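Local coordinates for putative periplasmic protein (Salmonella enterica subsp. enterica serovar Typhimurium, PDB 4J32), which probably acts as a periplasmic immunity protein, binding and inhibiting the type VI secretion effector Tae4, a peptidoglycan-cleaving amidase, at residues A18-L23 / A38-Y43. Numbering follows the deposited sequence.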
loop_
_atom_site.group_PDB
_atom_site.type_symbol
_atom_site.label_atom_id
_atom_site.label_comp_id
_atom_site.label_asym_id
_atom_site.label_seq_id
_atom_site.Cartn_x
_atom_site.Cartn_y
_atom_site.Cartn_z
ATOM N N ALA B 18 10.225 -2.471 2.619
ATOM C CA ALA B 18 9.741 -1.626 3.710
ATOM C C ALA B 18 8.252 -1.255 3.511
ATOM O O ALA B 18 7.425 -1.380 4.444
ATOM C CB ALA B 18 10.623 -0.359 3.815
ATOM N N LEU B 19 7.915 -0.810 2.310
ATOM C CA LEU B 19 6.550 -0.394 2.023
ATOM C C LEU B 19 5.545 -1.559 2.144
ATOM O O LEU B 19 4.523 -1.436 2.850
ATOM C CB LEU B 19 6.473 0.256 0.640
ATOM C CG LEU B 19 5.069 0.637 0.144
ATOM C CD1 LEU B 19 4.330 1.568 1.172
ATOM C CD2 LEU B 19 5.220 1.311 -1.230
ATOM N N SER B 20 5.842 -2.680 1.480
ATOM C CA SER B 20 4.916 -3.815 1.504
ATOM C C SER B 20 4.782 -4.402 2.900
ATOM O O SER B 20 3.666 -4.752 3.304
ATOM C CB SER B 20 5.267 -4.896 0.471
ATOM O OG SER B 20 6.649 -5.169 0.472
ATOM N N HIS B 21 5.891 -4.481 3.642
ATOM C CA HIS B 21 5.833 -4.974 5.015
ATOM C C HIS B 21 4.943 -4.076 5.884
ATOM O O HIS B 21 4.125 -4.571 6.665
ATOM C CB HIS B 21 7.231 -5.091 5.627
ATOM C CG HIS B 21 7.215 -5.575 7.039
ATOM N ND1 HIS B 21 6.893 -6.871 7.375
ATOM C CD2 HIS B 21 7.457 -4.929 8.203
ATOM C CE1 HIS B 21 6.950 -7.006 8.690
ATOM N NE2 HIS B 21 7.269 -5.834 9.215
ATOM N N CYS B 22 5.117 -2.764 5.748
ATOM C CA CYS B 22 4.313 -1.837 6.549
ATOM C C CYS B 22 2.817 -2.008 6.235
ATOM O O CYS B 22 1.968 -2.011 7.145
ATOM C CB CYS B 22 4.759 -0.410 6.284
ATOM S SG CYS B 22 3.845 0.814 7.245
ATOM N N LEU B 23 2.505 -2.181 4.955
ATOM C CA LEU B 23 1.098 -2.392 4.553
ATOM C C LEU B 23 0.554 -3.694 5.169
ATOM O O LEU B 23 -0.595 -3.742 5.638
ATOM C CB LEU B 23 0.984 -2.371 3.024
ATOM C CG LEU B 23 1.301 -1.042 2.328
ATOM C CD1 LEU B 23 1.367 -1.224 0.776
ATOM C CD2 LEU B 23 0.255 0.054 2.729
ATOM N N ALA B 38 3.176 -11.582 0.989
ATOM C CA ALA B 38 3.698 -12.348 -0.161
ATOM C C ALA B 38 4.565 -11.442 -1.025
ATOM O O ALA B 38 5.661 -11.843 -1.476
ATOM C CB ALA B 38 2.556 -12.923 -0.980
ATOM N N THR B 39 4.069 -10.225 -1.254
ATOM C CA THR B 39 4.773 -9.212 -2.027
ATOM C C THR B 39 6.113 -8.870 -1.355
ATOM O O THR B 39 7.164 -8.850 -2.011
ATOM C CB THR B 39 3.874 -7.951 -2.209
ATOM O OG1 THR B 39 2.734 -8.299 -3.009
ATOM C CG2 THR B 39 4.646 -6.797 -2.886
ATOM N N ALA B 40 6.094 -8.615 -0.050
ATOM C CA ALA B 40 7.361 -8.348 0.638
ATOM C C ALA B 40 8.341 -9.525 0.466
ATOM O O ALA B 40 9.530 -9.309 0.233
ATOM C CB ALA B 40 7.134 -8.030 2.129
ATOM N N SER B 41 7.838 -10.759 0.521
ATOM C CA SER B 41 8.739 -11.922 0.461
ATOM C C SER B 41 9.472 -11.962 -0.909
ATOM O O SER B 41 10.614 -12.437 -0.998
ATOM C CB SER B 41 8.005 -13.235 0.755
ATOM O OG SER B 41 7.225 -13.665 -0.336
ATOM N N ALA B 42 8.823 -11.451 -1.952
ATOM C CA ALA B 42 9.434 -11.395 -3.288
ATOM C C ALA B 42 10.664 -10.479 -3.259
ATOM O O ALA B 42 11.720 -10.804 -3.831
ATOM C CB ALA B 42 8.419 -10.908 -4.328
ATOM N N TYR B 43 10.543 -9.330 -2.590
ATOM C CA TYR B 43 11.704 -8.415 -2.499
ATOM C C TYR B 43 12.824 -8.987 -1.623
ATOM O O TYR B 43 14.009 -8.767 -1.918
ATOM C CB TYR B 43 11.278 -7.023 -2.019
ATOM C CG TYR B 43 10.240 -6.450 -2.951
ATOM C CD1 TYR B 43 10.502 -6.360 -4.324
ATOM C CD2 TYR B 43 8.983 -6.054 -2.472
ATOM C CE1 TYR B 43 9.546 -5.870 -5.230
ATOM C CE2 TYR B 43 8.011 -5.545 -3.364
ATOM C CZ TYR B 43 8.307 -5.454 -4.727
ATOM O OH TYR B 43 7.381 -4.998 -5.616
#
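In one of two modelled positions of the Ser20 side chain, a chi1 of 45° tucks OG over its own backbone, between N and C, and against Ala40, while chi1 of Thr39, -65°, sets CG2 anti to its own backbone N and beside Ser20 CB. These small residues lie where two successive helices of an all-helical fold, 10-26 and 30-46, pack as an antiparallel hairpin; the short segment axes come within 8.2 Å and their directions differ by 156°. The CA atoms of Ser20 and Ala40 are 5.2 Å apart, and Ser20 OG lies 3.3 Å from both CA and CB of Ala40, a van der Waals contact with carbon. Thr39 CG2 touches Ser20 CB at 3.9 Å. Both hydroxyls bond within their own helices, Ser20 OG to Asn16 O and Thr39 OG1 to Asp35 O. The end of the His21 side chain leads away from helix 30-46 to a hydrogen bond with Asp58 OD1, and Cys22 is disulfide-bonded to Cys82, linking helix 10-26 to helices 51-65 and 78-86. Thr39 packs on Thr79 and Tyr43 on Ile83 of the second subunit, another copy of this protein. Beside Ala40, the Tyr43 ring turns its edge to Ser20, with OG in the ring plane 3.9 Å from CD2.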